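Local coordinates for protein diol-dehydratase (Roseburia inulinivorans, PDB 5I2A) that probably acts as a B12-independent glycyl radical lyase that dehydrates 1,2-propanediol, at residues Phe755-His760 and Met788-Val793. Residues are numbered along the deposited sequence; the frame is centred on the assembly and turned at random.
Sequences FNMKMH and MQFNVV
N756 beside Q789 and M759 beside V792 mark the parallel strands 756-759 and 788-792, the two arms of a beta-alpha-beta unit crossed over by helix 766-781. Backbone bonds zigzag between them: Q789 N to F755 O, M757 N to Q789 O at 3.0 Å, N791 N to M757 O, and M759 N to N791 O, the straightest at 176°; V793 N to M759 O closes the row weakly. M757 O also receives the CA-H of F790, with the two heavy atoms 3.2 Å apart.

On the sheet face of M757, F790 and M759, the F790 ring lies alongside both methionines. M759 brings CG to 3.8 Å from F790 CD2, while M757, its CG anti to the backbone N (chi1 -174°), runs beside the same ring in an oblique Met-aromatic contact. Past it, M757 CE meets M788 CE, and M788 CG rests 3.7 Å from F755 CD2.

The face of N756, Q789, K758 and N791 is more polar. N756 OD1 and Q789 CG approach to 3.2 Å, with the amide planes 43° apart; N756 ND2 is held by D721 and V815 O. A water 2.8 Å from N756 OD1 also lies close to Q789 O, bridging the strands. A second accepts from N791 ND2, and N791 OD1 accepts from R814 N. Replacing Q789 with alanine would probably leave a gap beside N756 OD1 and remove the amide near R814 and G817. The K758 side chain crosses that of N791, CG 3.9 Å from N791 CB, before NZ reaches I833 O.

Helix 766-781 covers the methionine face, F773 meeting F790 edge-to-face; helix 734-741 packs on F755 and M788. Strand 409-412 flanks 788-792 across from 756-759, and the end of strand 812-814, with V815 and A816, borders the amide face beside G817, the predicted radical site.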
loop_
_atom_site.group_PDB
_atom_site.type_symbol
_atom_site.label_atom_id
_atom_site.label_comp_id
_atom_site.label_asym_id
_atom_site.label_seq_id
_atom_site.Cartn_x
_atom_site.Cartn_y
_atom_site.Cartn_z
ATOM N N PHE A 755 24.250 24.642 -19.366
ATOM C CA PHE A 755 25.483 25.271 -19.849
ATOM C C PHE A 755 25.589 26.689 -19.268
ATOM O O PHE A 755 24.873 27.599 -19.695
ATOM C CB PHE A 755 25.502 25.294 -21.387
ATOM C CG PHE A 755 26.811 25.764 -22.006
ATOM C CD1 PHE A 755 27.954 25.974 -21.234
ATOM C CD2 PHE A 755 26.884 26.003 -23.375
ATOM C CE1 PHE A 755 29.143 26.400 -21.819
ATOM C CE2 PHE A 755 28.071 26.433 -23.971
ATOM C CZ PHE A 755 29.205 26.630 -23.187
ATOM N N ASN A 756 26.469 26.842 -18.284
ATOM C CA ASN A 756 26.829 28.144 -17.716
ATOM C C ASN A 756 27.895 28.857 -18.522
ATOM O O ASN A 756 28.897 28.254 -18.888
ATOM C CB ASN A 756 27.372 27.993 -16.293
ATOM C CG ASN A 756 26.305 28.102 -15.232
ATOM O OD1 ASN A 756 25.296 28.787 -15.406
ATOM N ND2 ASN A 756 26.530 27.426 -14.110
ATOM N N MET A 757 27.713 30.156 -18.738
ATOM C CA MET A 757 28.797 30.978 -19.253
ATOM C C MET A 757 28.848 32.328 -18.529
ATOM O O MET A 757 27.817 32.865 -18.138
ATOM C CB MET A 757 28.644 31.166 -20.765
ATOM C CG MET A 757 29.803 31.878 -21.423
ATOM S SD MET A 757 29.691 31.955 -23.219
ATOM C CE MET A 757 30.212 30.316 -23.684
ATOM N N LYS A 758 30.049 32.860 -18.327
ATOM C CA LYS A 758 30.192 34.175 -17.702
ATOM C C LYS A 758 30.781 35.172 -18.707
ATOM O O LYS A 758 31.824 34.916 -19.308
ATOM C CB LYS A 758 31.055 34.087 -16.431
ATOM C CG LYS A 758 31.301 35.432 -15.728
ATOM C CD LYS A 758 31.839 35.254 -14.294
ATOM C CE LYS A 758 33.151 34.512 -14.305
ATOM N NZ LYS A 758 33.718 34.276 -12.944
ATOM N N MET A 759 30.091 36.294 -18.897
ATOM C CA MET A 759 30.531 37.342 -19.817
ATOM C C MET A 759 31.028 38.529 -19.042
ATOM O O MET A 759 30.445 38.902 -18.031
ATOM C CB MET A 759 29.395 37.826 -20.730
ATOM C CG MET A 759 28.483 36.738 -21.267
ATOM S SD MET A 759 29.413 35.600 -22.267
ATOM C CE MET A 759 29.898 36.693 -23.603
ATOM N N HIS A 760 32.094 39.146 -19.526
ATOM C CA HIS A 760 32.456 40.457 -19.034
ATOM C C HIS A 760 31.369 41.426 -19.512
ATOM O O HIS A 760 30.854 41.266 -20.601
ATOM C CB HIS A 760 33.832 40.872 -19.537
ATOM C CG HIS A 760 34.341 42.114 -18.884
ATOM N ND1 HIS A 760 34.003 43.375 -19.323
ATOM C CD2 HIS A 760 35.112 42.288 -17.784
ATOM C CE1 HIS A 760 34.562 44.274 -18.536
ATOM N NE2 HIS A 760 35.240 43.643 -17.594
ATOM N N MET A 788 21.303 27.617 -22.353
ATOM C CA MET A 788 22.412 28.486 -21.955
ATOM C C MET A 788 21.935 29.531 -20.967
ATOM O O MET A 788 20.795 29.989 -21.045
ATOM C CB MET A 788 23.042 29.202 -23.153
ATOM C CG MET A 788 24.073 28.414 -23.916
ATOM S SD MET A 788 24.930 29.464 -25.129
ATOM C CE MET A 788 26.432 29.910 -24.251
ATOM N N GLN A 789 22.822 29.933 -20.063
ATOM C CA GLN A 789 22.522 31.019 -19.131
ATOM C C GLN A 789 23.808 31.728 -18.706
ATOM O O GLN A 789 24.889 31.149 -18.754
ATOM C CB GLN A 789 21.789 30.493 -17.906
ATOM C CG GLN A 789 22.633 29.516 -17.118
ATOM C CD GLN A 789 21.868 28.832 -15.988
ATOM O OE1 GLN A 789 22.436 28.561 -14.933
ATOM N NE2 GLN A 789 20.583 28.560 -16.205
ATOM N N PHE A 790 23.670 32.977 -18.274
ATOM C CA PHE A 790 24.811 33.873 -18.193
ATOM C C PHE A 790 24.898 34.692 -16.921
ATOM O O PHE A 790 23.925 35.317 -16.492
ATOM C CB PHE A 790 24.793 34.843 -19.373
ATOM C CG PHE A 790 24.731 34.167 -20.707
ATOM C CD1 PHE A 790 23.517 33.764 -21.239
ATOM C CD2 PHE A 790 25.879 33.966 -21.440
ATOM C CE1 PHE A 790 23.461 33.151 -22.473
ATOM C CE2 PHE A 790 25.826 33.364 -22.671
ATOM C CZ PHE A 790 24.613 32.959 -23.186
ATOM N N ASN A 791 26.084 34.682 -16.328
ATOM C CA ASN A 791 26.501 35.755 -15.439
ATOM C C ASN A 791 27.038 36.885 -16.295
ATOM O O ASN A 791 27.682 36.640 -17.315
ATOM C CB ASN A 791 27.582 35.293 -14.465
ATOM C CG ASN A 791 27.016 34.754 -13.182
ATOM O OD1 ASN A 791 26.278 35.447 -12.476
ATOM N ND2 ASN A 791 27.341 33.495 -12.876
ATOM N N VAL A 792 26.770 38.117 -15.892
ATOM C CA VAL A 792 27.379 39.278 -16.545
ATOM C C VAL A 792 27.915 40.182 -15.441
ATOM O O VAL A 792 27.159 40.882 -14.788
ATOM C CB VAL A 792 26.389 40.041 -17.440
ATOM C CG1 VAL A 792 27.088 41.257 -18.102
ATOM C CG2 VAL A 792 25.810 39.109 -18.524
ATOM N N VAL A 793 29.215 40.113 -15.207
ATOM C CA VAL A 793 29.803 40.738 -14.028
ATOM C C VAL A 793 31.314 40.747 -14.178
ATOM O O VAL A 793 31.887 39.878 -14.825
ATOM C CB VAL A 793 29.373 39.995 -12.722
ATOM C CG1 VAL A 793 29.987 38.607 -12.663
ATOM C CG2 VAL A 793 29.705 40.817 -11.464
HETATM O O HOH W 1 25.861 31.453 -15.878
HETATM O O HOH W 2 28.416 31.721 -14.887
#